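Local coordinates for uncharacterized protein (Staphylococcus aureus subsp. aureus, PDB 4H0A) that is of unknown function but belongs to the CAP family of cysteine-rich secretory proteins, pairing a CAP domain with a CAP-associated N-terminal region, at residues 42-47 and 79-84; 102-107 and 148-153; 159-164 and 294-299; 272-277 and 287-292. All blocks are in the same frame, centred on the assembly; numbering follows the deposited sequence.

Interaction 1 of 4, residues 42-47 and 79-84. With EDO (1,2-ethanediol), chain E.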
# COMPACT_ATOMS: atom_id res chain seq x y z
N GLY A 42 -4.23 3.90 15.84
CA GLY A 42 -5.68 4.04 15.70
C GLY A 42 -6.25 5.26 16.41
O GLY A 42 -7.23 5.84 15.93
N THR A 43 -5.61 5.70 17.51
CA THR A 43 -6.04 6.91 18.24
C THR A 43 -5.63 8.20 17.51
O THR A 43 -6.10 9.26 17.89
CB THR A 43 -5.47 6.94 19.68
OG1 THR A 43 -4.04 7.08 19.64
CG2 THR A 43 -5.88 5.72 20.51
N TRP A 44 -4.74 8.12 16.49
CA TRP A 44 -4.31 9.32 15.75
C TRP A 44 -5.40 9.78 14.78
O TRP A 44 -5.45 10.96 14.49
CB TRP A 44 -3.01 9.08 14.95
CG TRP A 44 -1.85 8.55 15.74
CD1 TRP A 44 -1.75 8.41 17.10
CD2 TRP A 44 -0.58 8.15 15.21
NE1 TRP A 44 -0.52 7.90 17.43
CE2 TRP A 44 0.24 7.77 16.29
CE3 TRP A 44 -0.05 8.09 13.91
CZ2 TRP A 44 1.53 7.28 16.12
CZ3 TRP A 44 1.25 7.64 13.74
CH2 TRP A 44 2.01 7.22 14.83
N VAL A 45 -6.26 8.87 14.29
CA VAL A 45 -7.30 9.24 13.32
C VAL A 45 -8.26 10.22 14.00
O VAL A 45 -8.74 9.96 15.10
CB VAL A 45 -8.02 8.00 12.74
CG1 VAL A 45 -9.17 8.41 11.81
CG2 VAL A 45 -7.02 7.09 12.00
N GLY A 46 -8.48 11.37 13.35
CA GLY A 46 -9.34 12.43 13.86
C GLY A 46 -8.57 13.54 14.56
O GLY A 46 -9.15 14.60 14.80
N LYS A 47 -7.28 13.33 14.89
CA LYS A 47 -6.47 14.36 15.54
C LYS A 47 -5.81 15.26 14.51
O LYS A 47 -5.69 14.88 13.35
CB LYS A 47 -5.39 13.74 16.43
CG LYS A 47 -5.95 12.98 17.62
CD LYS A 47 -4.83 12.55 18.56
CE LYS A 47 -5.34 11.98 19.86
NZ LYS A 47 -4.25 11.35 20.64
N SER A 79 10.16 1.85 12.56
CA SER A 79 8.78 2.18 12.25
C SER A 79 8.65 2.88 10.91
O SER A 79 9.61 3.49 10.43
CB SER A 79 8.21 3.08 13.34
OG SER A 79 8.95 4.29 13.44
N TYR A 80 7.46 2.77 10.32
CA TYR A 80 7.15 3.39 9.05
C TYR A 80 5.69 3.78 9.04
O TYR A 80 4.84 2.91 9.22
CB TYR A 80 7.48 2.42 7.90
CG TYR A 80 7.24 3.03 6.54
CD1 TYR A 80 8.20 3.86 5.95
CD2 TYR A 80 6.03 2.86 5.88
CE1 TYR A 80 7.96 4.48 4.74
CE2 TYR A 80 5.79 3.47 4.65
CZ TYR A 80 6.75 4.28 4.08
OH TYR A 80 6.52 4.85 2.85
N TYR A 81 5.39 5.07 8.83
CA TYR A 81 4.02 5.57 8.81
C TYR A 81 3.74 6.43 7.58
O TYR A 81 4.53 7.33 7.30
CB TYR A 81 3.74 6.44 10.04
CG TYR A 81 4.12 5.83 11.37
CD1 TYR A 81 3.28 4.91 12.00
CD2 TYR A 81 5.28 6.22 12.03
CE1 TYR A 81 3.60 4.39 13.25
CE2 TYR A 81 5.60 5.71 13.29
CZ TYR A 81 4.76 4.79 13.89
OH TYR A 81 5.04 4.28 15.14
N ILE A 82 2.62 6.18 6.89
CA ILE A 82 2.10 7.06 5.84
C ILE A 82 0.83 7.61 6.45
O ILE A 82 -0.14 6.86 6.63
CB ILE A 82 1.86 6.43 4.44
CG1 ILE A 82 3.15 5.80 3.89
CG2 ILE A 82 1.31 7.53 3.48
CD1 ILE A 82 2.91 4.89 2.65
N VAL A 83 0.84 8.89 6.81
CA VAL A 83 -0.28 9.56 7.47
C VAL A 83 -0.98 10.47 6.47
O VAL A 83 -0.34 11.40 5.99
CB VAL A 83 0.25 10.36 8.70
CG1 VAL A 83 -0.89 11.07 9.42
CG2 VAL A 83 1.03 9.44 9.65
N SER A 84 -2.27 10.23 6.18
CA SER A 84 -3.03 11.09 5.26
C SER A 84 -3.87 12.06 6.05
O SER A 84 -4.47 11.67 7.05
CB SER A 84 -3.93 10.26 4.36
OG SER A 84 -3.22 9.17 3.79
C1 EDO E . 9.97 8.89 13.89
O1 EDO E . 10.24 9.52 12.66
C2 EDO E . 8.77 7.96 13.72
O2 EDO E . 8.62 7.23 14.93

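Interaction 2 of 4, residues 102-107 and 148-153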
# COMPACT_ATOMS: atom_id res chain seq x y z
N VAL A 102 -0.12 -0.84 16.78
CA VAL A 102 -1.34 -0.94 15.95
C VAL A 102 -2.44 -1.65 16.77
O VAL A 102 -3.25 -2.39 16.21
CB VAL A 102 -1.06 -1.62 14.58
CG1 VAL A 102 -0.29 -0.67 13.65
CG2 VAL A 102 -0.32 -2.95 14.72
N SER A 103 -2.50 -1.37 18.10
CA SER A 103 -3.47 -1.99 19.01
C SER A 103 -4.90 -1.81 18.47
O SER A 103 -5.19 -0.78 17.87
CB SER A 103 -3.37 -1.40 20.41
OG SER A 103 -2.13 -1.74 21.00
N PRO A 104 -5.78 -2.82 18.60
CA PRO A 104 -5.60 -4.10 19.33
C PRO A 104 -4.80 -5.16 18.57
O PRO A 104 -4.63 -6.27 19.08
CB PRO A 104 -7.05 -4.57 19.54
CG PRO A 104 -7.78 -4.04 18.35
CD PRO A 104 -7.15 -2.69 18.07
N LEU A 105 -4.28 -4.83 17.38
CA LEU A 105 -3.50 -5.76 16.58
C LEU A 105 -2.02 -5.65 16.93
O LEU A 105 -1.64 -4.78 17.71
CB LEU A 105 -3.74 -5.48 15.09
CG LEU A 105 -5.24 -5.50 14.71
CD1 LEU A 105 -5.50 -4.69 13.52
CD2 LEU A 105 -5.74 -6.91 14.54
N LYS A 106 -1.20 -6.55 16.39
CA LYS A 106 0.25 -6.53 16.55
C LYS A 106 0.90 -7.01 15.29
O LYS A 106 0.53 -8.07 14.79
CB LYS A 106 0.71 -7.40 17.74
CG LYS A 106 0.28 -6.90 19.10
CD LYS A 106 0.80 -7.78 20.23
CE LYS A 106 0.12 -7.51 21.55
NZ LYS A 106 0.42 -6.14 22.07
N ILE A 107 1.91 -6.28 14.79
CA ILE A 107 2.66 -6.73 13.61
C ILE A 107 3.32 -8.07 13.97
O ILE A 107 3.93 -8.17 15.03
CB ILE A 107 3.72 -5.68 13.16
CG1 ILE A 107 3.09 -4.30 12.79
CG2 ILE A 107 4.57 -6.22 12.00
CD1 ILE A 107 1.98 -4.32 11.83
N ILE A 148 -12.03 -4.14 9.41
CA ILE A 148 -12.61 -4.26 10.75
C ILE A 148 -13.09 -2.90 11.20
O ILE A 148 -12.35 -1.93 11.04
CB ILE A 148 -11.59 -4.84 11.77
CG1 ILE A 148 -10.94 -6.14 11.24
CG2 ILE A 148 -12.27 -5.09 13.13
CD1 ILE A 148 -9.79 -6.69 12.08
N LYS A 149 -14.29 -2.82 11.80
CA LYS A 149 -14.79 -1.55 12.32
C LYS A 149 -14.43 -1.47 13.80
O LYS A 149 -14.80 -2.37 14.55
CB LYS A 149 -16.30 -1.41 12.10
CG LYS A 149 -16.83 -0.01 12.38
CD LYS A 149 -18.30 0.13 11.99
CE LYS A 149 -18.85 1.50 12.34
NZ LYS A 149 -20.23 1.70 11.82
N TYR A 150 -13.66 -0.45 14.20
CA TYR A 150 -13.27 -0.20 15.59
C TYR A 150 -13.89 1.12 15.98
O TYR A 150 -13.42 2.17 15.53
CB TYR A 150 -11.74 -0.14 15.74
CG TYR A 150 -11.07 -1.49 15.59
CD1 TYR A 150 -11.27 -2.50 16.53
CD2 TYR A 150 -10.21 -1.74 14.53
CE1 TYR A 150 -10.65 -3.74 16.40
CE2 TYR A 150 -9.57 -2.97 14.41
CZ TYR A 150 -9.78 -3.96 15.35
OH TYR A 150 -9.16 -5.18 15.22
N GLY A 151 -14.96 1.08 16.77
CA GLY A 151 -15.68 2.29 17.13
C GLY A 151 -16.27 2.90 15.88
O GLY A 151 -16.95 2.19 15.13
N ASP A 152 -15.96 4.18 15.60
CA ASP A 152 -16.44 4.90 14.41
C ASP A 152 -15.41 4.88 13.26
O ASP A 152 -15.67 5.48 12.21
CB ASP A 152 -16.77 6.37 14.76
N ILE A 153 -14.25 4.19 13.42
CA ILE A 153 -13.24 4.14 12.36
C ILE A 153 -13.04 2.70 11.90
O ILE A 153 -13.64 1.78 12.46
CB ILE A 153 -11.90 4.81 12.79
CG1 ILE A 153 -11.24 4.10 14.00
CG2 ILE A 153 -12.14 6.29 13.08
CD1 ILE A 153 -9.75 4.44 14.15

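Interaction 3 of 4, residues 159-164 and 294-299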
# COMPACT_ATOMS: atom_id res chain seq x y z
N SER A 159 -2.37 -9.28 5.78
CA SER A 159 -1.71 -10.52 6.19
C SER A 159 -1.06 -11.19 5.02
O SER A 159 -1.45 -10.98 3.87
CB SER A 159 -2.68 -11.51 6.82
OG SER A 159 -3.38 -10.94 7.92
N ASP A 160 -0.11 -12.06 5.33
CA ASP A 160 0.63 -12.81 4.35
C ASP A 160 -0.15 -14.08 4.01
O ASP A 160 -0.62 -14.77 4.92
CB ASP A 160 2.01 -13.14 4.94
CG ASP A 160 3.08 -13.52 3.94
OD1 ASP A 160 3.22 -12.81 2.93
OD2 ASP A 160 3.78 -14.52 4.18
N GLN A 161 -0.29 -14.41 2.72
CA GLN A 161 -1.02 -15.61 2.31
C GLN A 161 -0.20 -16.88 2.66
O GLN A 161 -0.78 -17.94 2.86
CB GLN A 161 -1.33 -15.55 0.80
CG GLN A 161 -2.63 -16.23 0.39
CD GLN A 161 -2.96 -15.93 -1.06
OE1 GLN A 161 -2.14 -16.14 -1.95
NE2 GLN A 161 -4.16 -15.42 -1.33
N GLN A 162 1.15 -16.75 2.76
CA GLN A 162 2.05 -17.86 3.09
C GLN A 162 2.23 -18.02 4.60
O GLN A 162 1.95 -19.09 5.12
CB GLN A 162 3.42 -17.66 2.42
CG GLN A 162 3.51 -18.26 1.02
CD GLN A 162 3.67 -19.76 1.06
OE1 GLN A 162 2.76 -20.52 0.71
NE2 GLN A 162 4.83 -20.22 1.49
N SER A 163 2.73 -16.98 5.29
CA SER A 163 2.97 -17.08 6.74
C SER A 163 1.69 -16.89 7.58
O SER A 163 1.68 -17.32 8.72
CB SER A 163 4.03 -16.09 7.20
OG SER A 163 3.68 -14.74 6.92
N LYS A 164 0.64 -16.25 7.02
CA LYS A 164 -0.62 -15.98 7.72
C LYS A 164 -0.39 -15.08 8.95
O LYS A 164 -1.14 -15.16 9.92
CB LYS A 164 -1.35 -17.29 8.08
CG LYS A 164 -1.51 -18.21 6.88
CD LYS A 164 -2.68 -19.18 7.03
CE LYS A 164 -2.84 -20.06 5.82
NZ LYS A 164 -4.09 -20.86 5.88
N ILE A 294 3.85 -15.53 -7.76
CA ILE A 294 4.87 -15.10 -8.71
C ILE A 294 5.35 -13.67 -8.36
O ILE A 294 6.56 -13.43 -8.32
CB ILE A 294 4.35 -15.20 -10.17
CG1 ILE A 294 3.94 -16.66 -10.56
CG2 ILE A 294 5.37 -14.65 -11.16
CD1 ILE A 294 5.06 -17.73 -10.51
N HIS A 295 4.43 -12.72 -8.10
CA HIS A 295 4.82 -11.35 -7.73
C HIS A 295 5.46 -11.32 -6.32
O HIS A 295 6.45 -10.61 -6.14
CB HIS A 295 3.63 -10.39 -7.80
CG HIS A 295 3.07 -10.22 -9.19
ND1 HIS A 295 2.49 -11.28 -9.87
CD2 HIS A 295 2.99 -9.11 -9.95
CE1 HIS A 295 2.09 -10.78 -11.03
NE2 HIS A 295 2.36 -9.48 -11.12
N ARG A 296 4.91 -12.09 -5.36
CA ARG A 296 5.44 -12.17 -3.99
C ARG A 296 6.88 -12.67 -4.00
O ARG A 296 7.72 -12.10 -3.31
CB ARG A 296 4.58 -13.12 -3.13
CG ARG A 296 4.89 -13.09 -1.63
CD ARG A 296 5.04 -14.48 -1.01
NE ARG A 296 4.04 -15.43 -1.51
CZ ARG A 296 2.77 -15.51 -1.11
NH1 ARG A 296 2.30 -14.67 -0.19
NH2 ARG A 296 1.95 -16.41 -1.64
N SER A 297 7.17 -13.75 -4.76
CA SER A 297 8.52 -14.33 -4.86
C SER A 297 9.54 -13.32 -5.38
O SER A 297 10.69 -13.35 -4.94
CB SER A 297 8.53 -15.60 -5.71
OG SER A 297 8.37 -15.36 -7.10
N ARG A 298 9.13 -12.39 -6.27
CA ARG A 298 10.03 -11.35 -6.77
C ARG A 298 10.30 -10.30 -5.70
O ARG A 298 11.46 -9.93 -5.50
CB ARG A 298 9.46 -10.68 -8.04
CG ARG A 298 9.48 -11.60 -9.25
CD ARG A 298 8.42 -11.22 -10.26
NE ARG A 298 8.36 -12.14 -11.39
CZ ARG A 298 7.40 -12.16 -12.31
NH1 ARG A 298 6.38 -11.30 -12.24
NH2 ARG A 298 7.43 -13.05 -13.30
N LEU A 299 9.25 -9.81 -5.01
CA LEU A 299 9.41 -8.81 -3.93
C LEU A 299 10.32 -9.33 -2.82
O LEU A 299 11.14 -8.58 -2.31
CB LEU A 299 8.06 -8.45 -3.29
CG LEU A 299 7.15 -7.48 -4.03
CD1 LEU A 299 5.77 -7.48 -3.41
CD2 LEU A 299 7.71 -6.08 -4.03

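Interaction 4 of 4, residues 272-277 and 287-292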
# COMPACT_ATOMS: atom_id res chain seq x y z
N ALA A 272 13.47 -9.45 -13.22
CA ALA A 272 12.03 -9.71 -13.27
C ALA A 272 11.27 -8.41 -13.12
O ALA A 272 11.89 -7.37 -12.88
CB ALA A 272 11.64 -10.69 -12.18
N GLN A 273 9.94 -8.45 -13.28
CA GLN A 273 9.13 -7.25 -13.21
C GLN A 273 7.75 -7.52 -12.62
O GLN A 273 7.11 -8.50 -13.00
CB GLN A 273 8.97 -6.67 -14.62
CG GLN A 273 8.21 -5.36 -14.70
CD GLN A 273 8.08 -4.84 -16.12
OE1 GLN A 273 8.49 -5.49 -17.09
NE2 GLN A 273 7.48 -3.68 -16.25
N ASN A 274 7.29 -6.62 -11.75
CA ASN A 274 5.95 -6.65 -11.17
C ASN A 274 5.21 -5.47 -11.72
O ASN A 274 5.78 -4.38 -11.78
CB ASN A 274 6.00 -6.62 -9.65
CG ASN A 274 6.31 -7.94 -9.00
OD1 ASN A 274 6.56 -8.93 -9.68
ND2 ASN A 274 6.34 -7.97 -7.68
N VAL A 275 3.96 -5.68 -12.16
CA VAL A 275 3.13 -4.61 -12.73
C VAL A 275 1.74 -4.66 -12.09
O VAL A 275 1.28 -5.74 -11.72
CB VAL A 275 3.05 -4.71 -14.28
CG1 VAL A 275 2.27 -3.54 -14.86
CG2 VAL A 275 4.43 -4.79 -14.91
N GLY A 276 1.11 -3.50 -11.98
CA GLY A 276 -0.24 -3.35 -11.44
C GLY A 276 -1.01 -2.29 -12.20
O GLY A 276 -0.41 -1.28 -12.59
N TYR A 277 -2.33 -2.49 -12.42
CA TYR A 277 -3.19 -1.55 -13.15
C TYR A 277 -4.39 -1.05 -12.31
O TYR A 277 -4.99 -1.82 -11.57
CB TYR A 277 -3.71 -2.20 -14.45
CG TYR A 277 -4.66 -1.31 -15.23
CD1 TYR A 277 -4.25 -0.06 -15.70
CD2 TYR A 277 -5.98 -1.69 -15.46
CE1 TYR A 277 -5.13 0.78 -16.39
CE2 TYR A 277 -6.86 -0.86 -16.15
CZ TYR A 277 -6.43 0.37 -16.61
OH TYR A 277 -7.28 1.21 -17.30
N HIS A 287 -0.44 -5.27 -1.40
CA HIS A 287 -1.27 -6.40 -0.97
C HIS A 287 -1.56 -7.35 -2.15
O HIS A 287 -1.50 -8.57 -1.96
CB HIS A 287 -2.60 -5.91 -0.35
CG HIS A 287 -3.61 -7.01 -0.18
ND1 HIS A 287 -4.61 -7.21 -1.11
CD2 HIS A 287 -3.67 -7.99 0.75
CE1 HIS A 287 -5.28 -8.27 -0.69
NE2 HIS A 287 -4.74 -8.78 0.41
N SER A 288 -1.87 -6.80 -3.34
CA SER A 288 -2.16 -7.64 -4.51
C SER A 288 -0.91 -8.39 -4.98
O SER A 288 -1.01 -9.56 -5.31
CB SER A 288 -2.75 -6.82 -5.64
OG SER A 288 -4.03 -6.34 -5.27
N TRP A 289 0.28 -7.74 -4.94
CA TRP A 289 1.52 -8.43 -5.31
C TRP A 289 1.90 -9.48 -4.25
O TRP A 289 2.29 -10.59 -4.62
CB TRP A 289 2.67 -7.42 -5.51
CG TRP A 289 2.55 -6.58 -6.74
CD1 TRP A 289 1.57 -6.64 -7.69
CD2 TRP A 289 3.42 -5.52 -7.14
NE1 TRP A 289 1.80 -5.71 -8.67
CE2 TRP A 289 2.91 -4.97 -8.33
CE3 TRP A 289 4.59 -4.97 -6.59
CZ2 TRP A 289 3.55 -3.94 -9.02
CZ3 TRP A 289 5.23 -3.95 -7.28
CH2 TRP A 289 4.71 -3.44 -8.47
N MSE A 290 1.74 -9.15 -2.96
CA MSE A 290 2.05 -10.08 -1.86
C MSE A 290 1.12 -11.33 -1.89
O MSE A 290 1.51 -12.36 -1.36
CB MSE A 290 1.90 -9.39 -0.49
CG MSE A 290 2.98 -8.33 -0.16
SE MSE A 290 4.73 -9.07 0.13
CE MSE A 290 4.39 -10.26 1.60
N ASN A 291 -0.09 -11.23 -2.49
CA ASN A 291 -1.04 -12.35 -2.54
C ASN A 291 -1.04 -13.06 -3.91
O ASN A 291 -1.94 -13.85 -4.20
CB ASN A 291 -2.43 -11.87 -2.14
CG ASN A 291 -2.51 -11.62 -0.65
OD1 ASN A 291 -3.04 -12.43 0.09
ND2 ASN A 291 -1.91 -10.55 -0.16
N SER A 292 0.01 -12.82 -4.72
CA SER A 292 0.26 -13.49 -5.98
C SER A 292 1.64 -14.13 -5.84
O SER A 292 2.61 -13.39 -5.69
CB SER A 292 0.21 -12.50 -7.14
OG SER A 292 0.74 -13.06 -8.33

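Interaction 1 of 4, residues 42-47 and 79-84
W44 makes the whole contact for residues 42-47, laying the far rim of its indole against Y81 and V83 of strand 79-86. Atom CH2 of W44 stands above one face of the Y81 ring, toward its rim, and comes to 3.6 Å from CE1 of Y81. The W44 six-membered ring and the Y81 ring have centroids 5.0 Å apart and planes at 56°, too oblique for either a stack or a T-shaped pair. At the indole edge, CZ3 of W44 approaches CG2 of V83 at a looser 4.5 Å. With CG of W44 beside its backbone N (chi1 -54°), the ring extends toward the strand. V45 then turns to T173, while the type II turn from W44 to K47 closes through K47 N to W44 O at 3.0 Å, and backbone bonds tie G46 and K47 to I90. Beside Y81, a 1,2-ethanediol, probably from the crystallisation liquor, lies at the ring edge and gives a weak hydrogen bond to S79 OG. F56 meets both the W44 and Y81 rings, and L52 touches W44 and V83. The arrangement is that of a loop and helix 50-56 covering one face of the seven-stranded antiparallel sheet in the CAP-associated N-terminal region.

Interaction 2 of 4, residues 102-107 and 148-153
P104 and Y150 have the nearest CA atoms between the two segments, yet these are 9.4 Å apart, so the backbones stay separate and side chains fill the distance. Segment 102-107 folds back at a cis peptide between S103 and P104. The bond from L105 N to V102 O, 2.9 Å, closes this bend, whose backbone angles fit a type VI turn with the proline at its third position. Opposite it, Y150 and I153 exchange backbone bonds in both directions around a type II' turn with G151 and D152 at its corner: a two-residue beta hairpin joining strands 145-150 and 153-159, the former at the outer edge of the seven-stranded antiparallel sheet. From the hairpin, Y150 reaches toward the proline turn, its CG beside the backbone N (chi1 -71°). P104 comes to meet it from the opposite direction and places CD over one ring face, 4.2 Å from the centroid and 20° off the normal, a CH-pi contact. Its CG is nearer the rim, 3.5 Å from CE1 of Y150. The other ring face bears CG2 of I148, 3.5 Å above the plane, which holds the tyrosine between an isoleucine and a proline. Around the phenol end, L105 sets its forked tip against the hydroxyl, with CD2 of L105 at 3.9 Å from OH of Y150. L105 also packs on V157 and V169, whereas Y150 touches A155 and F171.

Interaction 3 of 4, residues 159-164 and 294-299
R296 reaches out of helix 293-299 to the loop 159-164, where three consecutive residues meet its guanidinium over one face and along its edge. With CG anti to the backbone N (chi1 -170°) and the chain bent at chi2 and chi3, R296 (one of two modelled conformers) brings CZ to 3.6 Å from CG of Q162, which lies over the centre of that face. CB of Q161 sits at the edge in the plane, 3.9 Å from NH1 of R296. D160 contributes a long salt bridge, OD1 to NH1 of R296 at 3.7 Å; carboxylate and guanidinium planes stand 81° apart, so the two groups do not pair side by side. In the next shell S163 grips OD2 of D160 twice, through OG at 2.8 Å and through its backbone N at 2.9 Å (N-H...O angle 165°), the donors arriving from opposite faces of the carboxylate plane, both on the anti side. The backbone bond, three residues on, makes an Asx motif. K220 adds a salt bridge to the same oxygen, which would probably favour the ionised acid. The loop, between strands 153-159 and 166-172, meets helix 293-299 beside the end of helix 282-290, joining the CAP-associated region to the CAP domain.

Interaction 4 of 4, residues 272-277 and 287-292
The indole of W289 has CB of N274 over one face of its six-membered ring, 3.4 Å from the centroid and almost on the ring normal, a CH-pi contact. The H295 ring meets the same face, toward the five-membered ring. The edge of the indole faces the strand backbone: G276 N lies near the ring plane, and NE1 of W289 gives a weak hydrogen bond to V275 O, 3.1 Å long and bent to 144°. CZ2 of W289 comes to 3.5 Å from the carbonyl carbon of N274. The strand backbone sets CB on the ring; the first torsion of N274 (-80°) swings the amide so that ND2 comes over the indole, 3.6 Å from CE3 of W289, and bonds to H295 O. The amide is turned 68° from the indole plane, and its OD1 accepts weakly from R298. Where helix 282-290 ends, N291 ND2 bonds to H287 O at 2.7 Å. S292 takes the N-cap position of helix 293-299, with its OG bonded to H295 ND1. W289 therefore joins helix 282-290 to strand 270-277 of the five-stranded CAP sheet, with L10 and L318 of the flanking strands and L299 of helix 293-299 packed around it.

In the fold
The four contacts fall into two pairs. Interactions 1 and 2 have centres about 12 Å apart and both reach the seven-stranded sheet; they touch where G42 O lies 3.4 Å from CD1 of I153. Interactions 3 and 4, with centres about 10 Å apart, use the consecutive CAP-domain helices 293-299 and 282-290 respectively, and the hydrogen bond of 3.1 Å between H295 O and N274 ND2 couples them. Interaction 3 alone crosses from one family region to the other, its loop coming from the sheet of interaction 2, although the nearest atoms of interactions 2 and 3 remain about 8 Å apart. Interactions 1 and 4 lie on opposite sides of the chain's centre, their own centres about 25 Å apart.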